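Local coordinates for protein proline dehydrogenase (Bradyrhizobium japonicum USDA 110, PDB 3HAZ) that probably oxidises proline to glutamate in two steps, coupling an FAD-dependent proline dehydrogenase to an NAD-dependent aldehyde dehydrogenase within one polypeptide, at residues R65-S70 / A151-T156; T92-I97 / A157-M162; N515-E520 / L584-S589. All blocks are in the same frame, centred on the assembly; numbering follows the deposited sequence.

Interactions 1 and 2 are neighbours in the helical region of the proline dehydrogenase half, their centres about 12 Å apart, and both use helix 151-168: its start receives Phe67 in interaction 1, and its following turns face helix 90-100 in interaction 2. They touch directly, Phe67 CE2 lying 3.5 Å from Gln160 OE1. Interaction 3 lies on the opposite side of the chain's centre, with its centre about 49 Å from that of interaction 1 and about 55 Å from that of interaction 2, and ties a loop to a helix of the aldehyde dehydrogenase half. All three lie away from the annotated FAD, NAD and active-site residues.

Interaction 1 of 3, residues R65-S70 / A151-T156; sequences REFALS and APAVRT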
ATOM      1  N   ARG A  65      29.099   9.967 -24.108  1.00 23.97           N
ATOM      2  CA  ARG A  65      28.884   8.639 -23.554  1.00 26.60           C
ATOM      3  C   ARG A  65      30.175   8.101 -22.944  1.00 29.32           C
ATOM      4  O   ARG A  65      30.178   7.609 -21.821  1.00 31.40           O
ATOM      5  CB  ARG A  65      28.348   7.690 -24.634  1.00 32.60           C
ATOM      6  CG  ARG A  65      28.149   6.251 -24.175  1.00 43.17           C
ATOM      7  CD  ARG A  65      27.739   5.342 -25.338  1.00 50.29           C
ATOM      8  NE  ARG A  65      28.469   5.645 -26.571  1.00 55.93           N
ATOM      9  CZ  ARG A  65      29.656   5.133 -26.894  1.00 52.77           C
ATOM     10  NH1 ARG A  65      30.263   4.284 -26.075  1.00 54.37           N
ATOM     11  NH2 ARG A  65      30.239   5.474 -28.037  1.00 46.27           N
ATOM     12  N   GLU A  66      31.276   8.223 -23.679  1.00 27.46           N
ATOM     13  CA  GLU A  66      32.565   7.689 -23.238  1.00 27.58           C
ATOM     14  C   GLU A  66      33.008   8.214 -21.875  1.00 30.75           C
ATOM     15  O   GLU A  66      33.482   7.448 -21.039  1.00 32.48           O
ATOM     16  CB  GLU A  66      33.650   7.965 -24.287  1.00 28.65           C
ATOM     17  N   PHE A  67      32.863   9.516 -21.646  1.00 22.41           N
ATOM     18  CA  PHE A  67      33.249  10.086 -20.358  1.00 21.86           C
ATOM     19  C   PHE A  67      32.059  10.367 -19.448  1.00 30.09           C
ATOM     20  O   PHE A  67      32.207  10.983 -18.389  1.00 27.06           O
ATOM     21  CB  PHE A  67      34.117  11.332 -20.558  1.00 22.05           C
ATOM     22  CG  PHE A  67      35.427  11.034 -21.214  1.00 23.92           C
ATOM     23  CD1 PHE A  67      36.524  10.657 -20.454  1.00 24.15           C
ATOM     24  CD2 PHE A  67      35.553  11.081 -22.593  1.00 26.24           C
ATOM     25  CE1 PHE A  67      37.726  10.360 -21.052  1.00 24.72           C
ATOM     26  CE2 PHE A  67      36.757  10.784 -23.200  1.00 27.51           C
ATOM     27  CZ  PHE A  67      37.844  10.420 -22.425  1.00 25.25           C
ATOM     28  N   ALA A  68      30.886   9.889 -19.851  1.00 25.98           N
ATOM     29  CA  ALA A  68      29.666  10.115 -19.085  1.00 22.14           C
ATOM     30  C   ALA A  68      29.508  11.597 -18.726  1.00 25.01           C
ATOM     31  O   ALA A  68      29.318  11.957 -17.557  1.00 23.94           O
ATOM     32  CB  ALA A  68      29.649   9.243 -17.831  1.00 21.96           C
ATOM     33  N   LEU A  69      29.577  12.450 -19.744  1.00 22.62           N
ATOM     34  CA  LEU A  69      29.479  13.896 -19.556  1.00 26.94           C
ATOM     35  C   LEU A  69      28.046  14.419 -19.622  1.00 19.66           C
ATOM     36  O   LEU A  69      27.264  14.008 -20.474  1.00 21.85           O
ATOM     37  CB  LEU A  69      30.291  14.623 -20.633  1.00 24.48           C
ATOM     38  CG  LEU A  69      31.756  14.246 -20.871  1.00 22.15           C
ATOM     39  CD1 LEU A  69      32.287  14.976 -22.106  1.00 19.79           C
ATOM     40  CD2 LEU A  69      32.613  14.546 -19.647  1.00 19.30           C
ATOM     41  N   SER A  70      27.718  15.353 -18.741  1.00 19.55           N
ATOM     42  CA  SER A  70      26.506  16.145 -18.902  1.00 23.80           C
ATOM     43  C   SER A  70      26.646  17.040 -20.138  1.00 27.79           C
ATOM     44  O   SER A  70      27.747  17.210 -20.668  1.00 22.39           O
ATOM     45  CB  SER A  70      26.282  17.011 -17.668  1.00 20.85           C
ATOM     46  OG  SER A  70      27.281  18.015 -17.569  1.00 25.91           O
ATOM     47  N   ALA A 151      42.246  14.162 -13.386  1.00 25.82           N
ATOM     48  CA  ALA A 151      42.812  15.104 -14.353  1.00 29.13           C
ATOM     49  C   ALA A 151      43.219  14.454 -15.684  1.00 26.53           C
ATOM     50  O   ALA A 151      42.956  15.011 -16.752  1.00 27.56           O
ATOM     51  CB  ALA A 151      43.980  15.873 -13.742  1.00 24.39           C
ATOM     52  N   PRO A 152      43.868  13.276 -15.633  1.00 23.63           N
ATOM     53  CA  PRO A 152      44.271  12.658 -16.905  1.00 22.53           C
ATOM     54  C   PRO A 152      43.106  12.364 -17.863  1.00 24.93           C
ATOM     55  O   PRO A 152      43.236  12.580 -19.072  1.00 20.56           O
ATOM     56  CB  PRO A 152      44.979  11.367 -16.460  1.00 22.94           C
ATOM     57  CG  PRO A 152      45.546  11.713 -15.115  1.00 18.80           C
ATOM     58  CD  PRO A 152      44.492  12.607 -14.472  1.00 20.11           C
ATOM     59  N   ALA A 153      41.977  11.897 -17.340  1.00 19.71           N
ATOM     60  CA  ALA A 153      40.835  11.622 -18.207  1.00 27.50           C
ATOM     61  C   ALA A 153      40.266  12.918 -18.798  1.00 32.14           C
ATOM     62  O   ALA A 153      39.787  12.935 -19.931  1.00 26.76           O
ATOM     63  CB  ALA A 153      39.750  10.844 -17.454  1.00 27.00           C
ATOM     64  N   VAL A 154      40.316  14.000 -18.026  1.00 26.59           N
ATOM     65  CA  VAL A 154      39.831  15.287 -18.517  1.00 26.06           C
ATOM     66  C   VAL A 154      40.698  15.780 -19.680  1.00 24.05           C
ATOM     67  O   VAL A 154      40.185  16.312 -20.665  1.00 23.79           O
ATOM     68  CB  VAL A 154      39.753  16.345 -17.392  1.00 24.38           C
ATOM     69  CG1 VAL A 154      39.405  17.739 -17.973  1.00 17.78           C
ATOM     70  CG2 VAL A 154      38.737  15.911 -16.337  1.00 24.25           C
ATOM     71  N   ARG A 155      42.010  15.588 -19.568  1.00 23.17           N
ATOM     72  CA  ARG A 155      42.921  15.928 -20.659  1.00 22.96           C
ATOM     73  C   ARG A 155      42.582  15.106 -21.896  1.00 29.10           C
ATOM     74  O   ARG A 155      42.473  15.639 -23.004  1.00 24.56           O
ATOM     75  CB  ARG A 155      44.384  15.716 -20.245  1.00 18.23           C
ATOM     76  CG  ARG A 155      44.801  16.587 -19.067  1.00 25.16           C
ATOM     77  CD  ARG A 155      46.261  16.391 -18.662  1.00 29.59           C
ATOM     78  NE  ARG A 155      46.556  17.174 -17.465  1.00 34.40           N
ATOM     79  CZ  ARG A 155      46.864  16.655 -16.280  1.00 33.94           C
ATOM     80  NH1 ARG A 155      46.957  15.340 -16.128  1.00 28.30           N
ATOM     81  NH2 ARG A 155      47.090  17.458 -15.247  1.00 31.20           N
ATOM     82  N   THR A 156      42.392  13.806 -21.697  1.00 26.30           N
ATOM     83  CA  THR A 156      42.015  12.919 -22.794  1.00 22.26           C
ATOM     84  C   THR A 156      40.684  13.342 -23.421  1.00 22.24           C
ATOM     85  O   THR A 156      40.559  13.403 -24.641  1.00 19.03           O
ATOM     86  CB  THR A 156      41.926  11.467 -22.314  1.00 22.14           C
ATOM     87  OG1 THR A 156      43.197  11.074 -21.786  1.00 29.00           O
ATOM     88  CG2 THR A 156      41.552  10.548 -23.465  1.00 26.06           C
TER
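Phe67 turns its CG away from its own carbonyl carbon, beside the backbone N (chi1 -64°), and this sends the ring toward helix 151-168, where Thr156 holds CG2 anti to its backbone N and OG1 beside it (chi1 -59°). The two side chains cross at about a right angle, and Thr156 CG2 meets the ring at its edge, near the ring plane, 3.9 Å from Phe67 CZ. One turn earlier, Ala153 supplies a carbonyl and a methyl: Phe67 CE1 lies 3.5 Å from Ala153 O, an oblique approach, and 4.2 Å from Ala153 CB. The short alanine suits this place because it lets the broad ring come close to the helix backbone, while threonine offers a methyl to the ring and a hydroxyl for polar partners. That hydroxyl lies within hydrogen-bonding reach of Pro152 O and of Lys52 O of the second subunit. Leu149, Ala157 and Gln160 also touch the phenyl group, and Tyr476 of the second subunit meets it with its ring plane at about 20°, so the buried ring is shared between fold and interface. Replacing Phe67 with alanine removes the ring, which would probably leave a gap beside Ala153 and Thr156 and that tyrosine without its aromatic neighbour. The backbone that carries the ring is set by the end of helix 60-66: Ala68, with its positive phi, is the C-prime residue, with Ala68 N bonded to Arg65 O at 3.1 Å and Leu69 N to Leu64 O. This is a Schellman motif, here ending a helix whose following aromatic packs against another helix of the same all-helical region.

Interaction 2 of 3, residues T92-I97 / A157-M162; sequences TADQFI and ATRQAM
Arg159 and Asp94 form one of two salt bridges that join helices 90-100 and 151-168: Arg159 NH1 donates to Asp94 OD2 at 3.2 Å, nearly straight at 164°. The oxygen lies almost in the guanidinium plane, but the donor comes from above the carboxylate, 42° out of its plane. Glu98, the stronger partner, takes NH2 of the same arginine, so two carboxylates of one helix probably restrain the rotation of the flat group. Arginine suits the place because its long chain, extended from CG to NE, spans the gap between the helices and presents several N-H groups.

Next to this polar edge, Ile97 packs over one face of the guanidinium, offset toward the rim on the NH2 side, its CG2 3.3 Å above the plane and 3.4 Å from Arg159 NH2. The CD1 end of the longer branch also touches the guanidinium at NH1, and meets Met162 SD tip to tip at 3.6 Å. A beta-branched residue can thus serve both neighbours, and the flexible methionine, bent near its end, packs between Ile97 and Ala81 of helix 71-85. With segment axes 11.9 Å apart and directions 151° apart, this is an antiparallel helix-helix packing, apolar toward the bundle and salt-bridged at its rim.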
ATOM      1  N   THR A  92      52.434  24.698 -27.710  1.00 38.38           N
ATOM      2  CA  THR A  92      51.919  25.554 -26.652  1.00 39.52           C
ATOM      3  C   THR A  92      50.667  24.938 -26.036  1.00 31.20           C
ATOM      4  O   THR A  92      50.544  24.852 -24.813  1.00 32.23           O
ATOM      5  CB  THR A  92      51.581  26.953 -27.189  1.00 47.25           C
ATOM      6  OG1 THR A  92      52.783  27.595 -27.633  1.00 53.25           O
ATOM      7  CG2 THR A  92      50.923  27.798 -26.110  1.00 45.36           C
ATOM      8  N   ALA A  93      49.739  24.506 -26.886  1.00 29.69           N
ATOM      9  CA  ALA A  93      48.522  23.860 -26.407  1.00 31.17           C
ATOM     10  C   ALA A  93      48.865  22.602 -25.618  1.00 35.80           C
ATOM     11  O   ALA A  93      48.362  22.402 -24.505  1.00 29.43           O
ATOM     12  CB  ALA A  93      47.586  23.527 -27.569  1.00 24.83           C
ATOM     13  N   ASP A  94      49.727  21.767 -26.198  1.00 29.37           N
ATOM     14  CA  ASP A  94      50.163  20.518 -25.569  1.00 34.57           C
ATOM     15  C   ASP A  94      50.660  20.739 -24.148  1.00 35.55           C
ATOM     16  O   ASP A  94      50.306  19.991 -23.230  1.00 34.20           O
ATOM     17  CB  ASP A  94      51.274  19.859 -26.388  1.00 39.89           C
ATOM     18  CG  ASP A  94      50.753  19.130 -27.606  1.00 53.87           C
ATOM     19  OD1 ASP A  94      51.579  18.737 -28.459  1.00 63.06           O
ATOM     20  OD2 ASP A  94      49.522  18.945 -27.711  1.00 59.24           O
ATOM     21  N   GLN A  95      51.490  21.762 -23.980  1.00 33.70           N
ATOM     22  CA  GLN A  95      52.079  22.067 -22.682  1.00 37.47           C
ATOM     23  C   GLN A  95      51.003  22.503 -21.704  1.00 39.35           C
ATOM     24  O   GLN A  95      51.013  22.114 -20.532  1.00 41.18           O
ATOM     25  CB  GLN A  95      53.145  23.162 -22.810  1.00 35.61           C
ATOM     26  N   PHE A  96      50.077  23.326 -22.185  1.00 31.53           N
ATOM     27  CA  PHE A  96      48.980  23.773 -21.346  1.00 23.02           C
ATOM     28  C   PHE A  96      48.182  22.561 -20.868  1.00 21.32           C
ATOM     29  O   PHE A  96      47.924  22.399 -19.675  1.00 27.07           O
ATOM     30  CB  PHE A  96      48.065  24.723 -22.107  1.00 29.24           C
ATOM     31  CG  PHE A  96      46.864  25.147 -21.320  1.00 28.79           C
ATOM     32  CD1 PHE A  96      46.938  26.222 -20.449  1.00 28.97           C
ATOM     33  CD2 PHE A  96      45.671  24.454 -21.427  1.00 24.83           C
ATOM     34  CE1 PHE A  96      45.832  26.615 -19.712  1.00 29.30           C
ATOM     35  CE2 PHE A  96      44.558  24.840 -20.692  1.00 28.58           C
ATOM     36  CZ  PHE A  96      44.640  25.920 -19.834  1.00 26.91           C
ATOM     37  N   ILE A  97      47.811  21.706 -21.816  1.00 25.41           N
ATOM     38  CA  ILE A  97      47.006  20.527 -21.528  1.00 25.33           C
ATOM     39  C   ILE A  97      47.634  19.613 -20.474  1.00 25.79           C
ATOM     40  O   ILE A  97      46.959  19.190 -19.537  1.00 29.13           O
ATOM     41  CB  ILE A  97      46.696  19.749 -22.813  1.00 27.21           C
ATOM     42  CG1 ILE A  97      45.739  20.566 -23.692  1.00 20.54           C
ATOM     43  CG2 ILE A  97      46.088  18.400 -22.480  1.00 28.75           C
ATOM     44  CD1 ILE A  97      45.533  19.980 -25.082  1.00 19.55           C
ATOM     45  N   ALA A 157      39.695  13.638 -22.583  1.00 18.08           N
ATOM     46  CA  ALA A 157      38.407  14.120 -23.080  1.00 21.35           C
ATOM     47  C   ALA A 157      38.549  15.449 -23.840  1.00 26.32           C
ATOM     48  O   ALA A 157      37.880  15.673 -24.851  1.00 22.69           O
ATOM     49  CB  ALA A 157      37.409  14.260 -21.932  1.00 16.80           C
ATOM     50  N   THR A 158      39.411  16.333 -23.342  1.00 23.53           N
ATOM     51  CA  THR A 158      39.646  17.619 -23.998  1.00 24.10           C
ATOM     52  C   THR A 158      40.298  17.444 -25.368  1.00 26.28           C
ATOM     53  O   THR A 158      39.947  18.147 -26.320  1.00 24.97           O
ATOM     54  CB  THR A 158      40.521  18.555 -23.137  1.00 20.51           C
ATOM     55  OG1 THR A 158      39.856  18.838 -21.895  1.00 19.59           O
ATOM     56  CG2 THR A 158      40.786  19.853 -23.873  1.00 15.82           C
ATOM     57  N   ARG A 159      41.247  16.511 -25.463  1.00 20.91           N
ATOM     58  CA  ARG A 159      41.899  16.211 -26.738  1.00 25.01           C
ATOM     59  C   ARG A 159      40.902  15.678 -27.761  1.00 22.26           C
ATOM     60  O   ARG A 159      40.973  16.011 -28.943  1.00 22.02           O
ATOM     61  CB  ARG A 159      43.046  15.212 -26.555  1.00 21.20           C
ATOM     62  CG  ARG A 159      44.229  15.785 -25.795  1.00 28.22           C
ATOM     63  CD  ARG A 159      45.463  14.899 -25.914  1.00 34.06           C
ATOM     64  NE  ARG A 159      46.524  15.336 -25.013  1.00 36.35           N
ATOM     65  CZ  ARG A 159      47.393  16.298 -25.301  1.00 38.28           C
ATOM     66  NH1 ARG A 159      47.325  16.919 -26.474  1.00 34.16           N
ATOM     67  NH2 ARG A 159      48.322  16.640 -24.413  1.00 38.89           N
ATOM     68  N   GLN A 160      39.970  14.847 -27.300  1.00 23.08           N
ATOM     69  CA  GLN A 160      38.907  14.348 -28.167  1.00 25.42           C
ATOM     70  C   GLN A 160      37.997  15.482 -28.628  1.00 20.27           C
ATOM     71  O   GLN A 160      37.603  15.536 -29.791  1.00 17.93           O
ATOM     72  CB  GLN A 160      38.090  13.281 -27.439  1.00 26.09           C
ATOM     73  CG  GLN A 160      37.131  12.527 -28.324  1.00 30.62           C
ATOM     74  CD  GLN A 160      36.454  11.383 -27.583  1.00 41.88           C
ATOM     75  OE1 GLN A 160      37.033  10.783 -26.673  1.00 41.39           O
ATOM     76  NE2 GLN A 160      35.222  11.080 -27.967  1.00 37.12           N
ATOM     77  N   ALA A 161      37.663  16.391 -27.713  1.00 18.59           N
ATOM     78  CA  ALA A 161      36.853  17.551 -28.070  1.00 22.93           C
ATOM     79  C   ALA A 161      37.577  18.350 -29.152  1.00 20.70           C
ATOM     80  O   ALA A 161      36.956  18.914 -30.060  1.00 26.25           O
ATOM     81  CB  ALA A 161      36.570  18.431 -26.827  1.00 14.32           C
ATOM     82  N   MET A 162      38.902  18.389 -29.056  1.00 17.00           N
ATOM     83  CA  MET A 162      39.699  19.127 -30.028  1.00 18.45           C
ATOM     84  C   MET A 162      39.596  18.527 -31.431  1.00 29.73           C
ATOM     85  O   MET A 162      39.501  19.268 -32.413  1.00 23.35           O
ATOM     86  CB  MET A 162      41.162  19.238 -29.579  1.00 20.11           C
ATOM     87  CG  MET A 162      41.355  20.231 -28.431  1.00 23.93           C
ATOM     88  SD  MET A 162      43.005  20.210 -27.698  1.00 27.14           S
ATOM     89  CE  MET A 162      43.985  20.922 -29.023  1.00 31.10           C
TER

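Interaction 3 of 3, residues N515-E520 / L584-S589; sequences NSRGVE and LLESRS. With SO4 (sulfate ion), chain H.
The C-terminal end of helix 571-587 meets a loop that runs between helices 487-491 and 524-536, and the link is a glutamate accepting a backbone N-H. Arg517 N donates to Glu586 OE1 at 2.9 Å with an angle of 168°, arriving on the syn side of the carboxylate and 29° out of its plane. The glutamate chain is extended beyond CG (chi2 -155°), which carries the carboxylate across; glutamate has the reach to cross to the loop. Its other oxygen, OE2, lies 3.4 Å from Ser516 CA. OE1 takes the amide and a water while OE2 has a salt bridge with Arg619, which probably balances the partly buried charge. The water reinforces the grip, donating to Glu586 OE1 and to Arg517 O, both at 2.9 Å, so that the N-H and the C=O of Arg517 are both tied to one carboxylate oxygen. The side chain of Arg517 leads away from the helix, whereas Ser516 OG bonds Asp616 and Arg612, both of helix 604-629.

At the junction of helices 571-587 and 589-598, Ser589 OG donates to Glu586 O at 3.1 Å. Nearby, a sulfate, probably from the crystallisation liquor, is held by Ser587 OG and by the edge of the Arg588 guanidinium: NE reaches O2 at 3.1 Å and NH1 reaches O4 at 2.9 Å. Arg588 NH1 also has Glu701 as a salt-bridge partner. A side-chain-to-backbone hydrogen bond, supplemented by a bridging water, thus joins an irregular loop, which also contacts the proline dehydrogenase half, to a helix end of the aldehyde dehydrogenase family region.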
ATOM      1  N   ASN A 515      -4.924  26.492 -13.870  1.00 24.05           N
ATOM      2  CA  ASN A 515      -3.993  27.517 -14.307  1.00 25.27           C
ATOM      3  C   ASN A 515      -4.774  28.538 -15.123  1.00 30.63           C
ATOM      4  O   ASN A 515      -5.753  28.185 -15.781  1.00 30.75           O
ATOM      5  CB  ASN A 515      -2.899  26.882 -15.163  1.00 21.31           C
ATOM      6  CG  ASN A 515      -1.713  27.802 -15.382  1.00 23.36           C
ATOM      7  OD1 ASN A 515      -1.651  28.911 -14.843  1.00 21.82           O
ATOM      8  ND2 ASN A 515      -0.751  27.335 -16.164  1.00 22.31           N
ATOM      9  N   SER A 516      -4.371  29.802 -15.072  1.00 23.46           N
ATOM     10  CA  SER A 516      -5.030  30.811 -15.895  1.00 23.18           C
ATOM     11  C   SER A 516      -4.661  30.602 -17.363  1.00 26.15           C
ATOM     12  O   SER A 516      -3.647  29.974 -17.670  1.00 23.20           O
ATOM     13  CB  SER A 516      -4.639  32.217 -15.441  1.00 23.91           C
ATOM     14  OG  SER A 516      -3.241  32.321 -15.246  1.00 22.18           O
ATOM     15  N   ARG A 517      -5.482  31.125 -18.266  1.00 24.68           N
ATOM     16  CA  ARG A 517      -5.235  30.975 -19.698  1.00 24.48           C
ATOM     17  C   ARG A 517      -4.458  32.148 -20.271  1.00 22.96           C
ATOM     18  O   ARG A 517      -4.682  33.297 -19.890  1.00 22.74           O
ATOM     19  CB  ARG A 517      -6.550  30.838 -20.462  1.00 27.34           C
ATOM     20  CG  ARG A 517      -7.248  29.502 -20.288  1.00 40.07           C
ATOM     21  CD  ARG A 517      -8.449  29.429 -21.221  1.00 56.83           C
ATOM     22  NE  ARG A 517      -8.104  29.886 -22.567  1.00 68.01           N
ATOM     23  CZ  ARG A 517      -8.978  30.377 -23.443  1.00 74.22           C
ATOM     24  NH1 ARG A 517      -8.565  30.766 -24.644  1.00 77.73           N
ATOM     25  NH2 ARG A 517     -10.260  30.487 -23.120  1.00 72.95           N
ATOM     26  N   GLY A 518      -3.553  31.849 -21.201  1.00 19.17           N
ATOM     27  CA  GLY A 518      -2.803  32.872 -21.907  1.00 20.40           C
ATOM     28  C   GLY A 518      -3.157  32.883 -23.383  1.00 26.65           C
ATOM     29  O   GLY A 518      -4.151  32.287 -23.790  1.00 27.96           O
ATOM     30  N   VAL A 519      -2.336  33.554 -24.183  1.00 18.19           N
ATOM     31  CA  VAL A 519      -2.574  33.679 -25.613  1.00 17.53           C
ATOM     32  C   VAL A 519      -1.240  33.572 -26.336  1.00 23.32           C
ATOM     33  O   VAL A 519      -0.248  34.142 -25.885  1.00 26.22           O
ATOM     34  CB  VAL A 519      -3.239  35.044 -25.950  1.00 19.60           C
ATOM     35  CG1 VAL A 519      -3.438  35.204 -27.451  1.00 20.14           C
ATOM     36  CG2 VAL A 519      -4.576  35.192 -25.205  1.00 21.79           C
ATOM     37  N   GLU A 520      -1.209  32.830 -27.440  1.00 18.45           N
ATOM     38  CA  GLU A 520      -0.015  32.770 -28.279  1.00 18.89           C
ATOM     39  C   GLU A 520      -0.049  33.883 -29.321  1.00 24.32           C
ATOM     40  O   GLU A 520      -0.831  33.827 -30.276  1.00 24.12           O
ATOM     41  CB  GLU A 520       0.120  31.407 -28.961  1.00 22.61           C
ATOM     42  CG  GLU A 520       1.339  31.301 -29.880  1.00 26.86           C
ATOM     43  CD  GLU A 520       2.621  31.768 -29.204  1.00 26.91           C
ATOM     44  OE1 GLU A 520       3.105  31.055 -28.301  1.00 24.73           O
ATOM     45  OE2 GLU A 520       3.146  32.846 -29.578  1.00 19.23           O
ATOM     46  N   LEU A 584     -14.580  34.872 -13.143  1.00 28.38           N
ATOM     47  CA  LEU A 584     -15.144  36.083 -13.737  1.00 26.58           C
ATOM     48  C   LEU A 584     -14.043  36.935 -14.382  1.00 30.16           C
ATOM     49  O   LEU A 584     -14.247  37.544 -15.433  1.00 29.13           O
ATOM     50  CB  LEU A 584     -15.936  36.883 -12.691  1.00 27.44           C
ATOM     51  CG  LEU A 584     -17.242  36.238 -12.187  1.00 34.56           C
ATOM     52  CD1 LEU A 584     -17.870  37.023 -11.037  1.00 31.63           C
ATOM     53  CD2 LEU A 584     -18.260  36.049 -13.319  1.00 34.90           C
ATOM     54  N   LEU A 585     -12.877  36.959 -13.747  1.00 20.57           N
ATOM     55  CA  LEU A 585     -11.726  37.689 -14.266  1.00 26.62           C
ATOM     56  C   LEU A 585     -11.334  37.228 -15.665  1.00 28.81           C
ATOM     57  O   LEU A 585     -11.201  38.039 -16.580  1.00 29.02           O
ATOM     58  CB  LEU A 585     -10.535  37.526 -13.320  1.00 22.47           C
ATOM     59  CG  LEU A 585     -10.601  38.390 -12.065  1.00 27.82           C
ATOM     60  CD1 LEU A 585      -9.556  37.959 -11.050  1.00 28.24           C
ATOM     61  CD2 LEU A 585     -10.437  39.853 -12.430  1.00 25.36           C
ATOM     62  N   GLU A 586     -11.145  35.923 -15.825  1.00 28.14           N
ATOM     63  CA  GLU A 586     -10.721  35.375 -17.110  1.00 35.68           C
ATOM     64  C   GLU A 586     -11.843  35.508 -18.127  1.00 34.03           C
ATOM     65  O   GLU A 586     -11.611  35.785 -19.305  1.00 34.64           O
ATOM     66  CB  GLU A 586     -10.315  33.909 -16.967  1.00 31.31           C
ATOM     67  CG  GLU A 586      -9.213  33.663 -15.957  1.00 30.09           C
ATOM     68  CD  GLU A 586      -8.451  32.389 -16.255  1.00 38.85           C
ATOM     69  OE1 GLU A 586      -7.987  32.227 -17.405  1.00 39.32           O
ATOM     70  OE2 GLU A 586      -8.317  31.553 -15.342  1.00 40.27           O
ATOM     71  N   SER A 587     -13.065  35.305 -17.654  1.00 33.33           N
ATOM     72  CA  SER A 587     -14.245  35.465 -18.484  1.00 32.96           C
ATOM     73  C   SER A 587     -14.344  36.886 -19.038  1.00 33.67           C
ATOM     74  O   SER A 587     -14.844  37.093 -20.140  1.00 38.13           O
ATOM     75  CB  SER A 587     -15.499  35.127 -17.677  1.00 34.51           C
ATOM     76  OG  SER A 587     -16.659  35.491 -18.398  1.00 41.84           O
ATOM     77  N   ARG A 588     -13.858  37.860 -18.271  1.00 32.10           N
ATOM     78  CA  ARG A 588     -13.922  39.263 -18.676  1.00 30.11           C
ATOM     79  C   ARG A 588     -12.534  39.857 -18.919  1.00 29.37           C
ATOM     80  O   ARG A 588     -12.331  41.067 -18.792  1.00 36.10           O
ATOM     81  CB  ARG A 588     -14.691  40.081 -17.635  1.00 22.88           C
ATOM     82  CG  ARG A 588     -16.108  39.570 -17.404  1.00 31.94           C
ATOM     83  CD  ARG A 588     -16.740  40.150 -16.144  1.00 35.00           C
ATOM     84  NE  ARG A 588     -18.048  39.551 -15.894  1.00 38.75           N
ATOM     85  CZ  ARG A 588     -18.805  39.809 -14.833  1.00 39.04           C
ATOM     86  NH1 ARG A 588     -19.980  39.211 -14.698  1.00 39.43           N
ATOM     87  NH2 ARG A 588     -18.388  40.660 -13.906  1.00 36.08           N
ATOM     88  N   SER A 589     -11.589  39.001 -19.292  1.00 31.41           N
ATOM     89  CA  SER A 589     -10.198  39.411 -19.473  1.00 31.47           C
ATOM     90  C   SER A 589     -10.028  40.616 -20.400  1.00 30.50           C
ATOM     91  O   SER A 589      -9.192  41.487 -20.150  1.00 28.69           O
ATOM     92  CB  SER A 589      -9.372  38.238 -19.993  1.00 25.48           C
ATOM     93  OG  SER A 589      -9.983  37.682 -21.144  1.00 30.08           O
TER
HETATM   94  S   SO4 H1003     -20.096  36.682 -17.675  1.00 85.02           S
HETATM   95  O1  SO4 H1003     -19.325  35.562 -17.139  1.00 84.61           O
HETATM   96  O2  SO4 H1003     -19.187  37.729 -18.140  1.00 83.87           O
HETATM   97  O3  SO4 H1003     -20.915  36.214 -18.789  1.00 84.84           O
HETATM   98  O4  SO4 H1003     -20.959  37.226 -16.630  1.00 85.44           O
HETATM   99  O   HOH W   1      -7.107  34.521 -18.867  1.00 25.67           O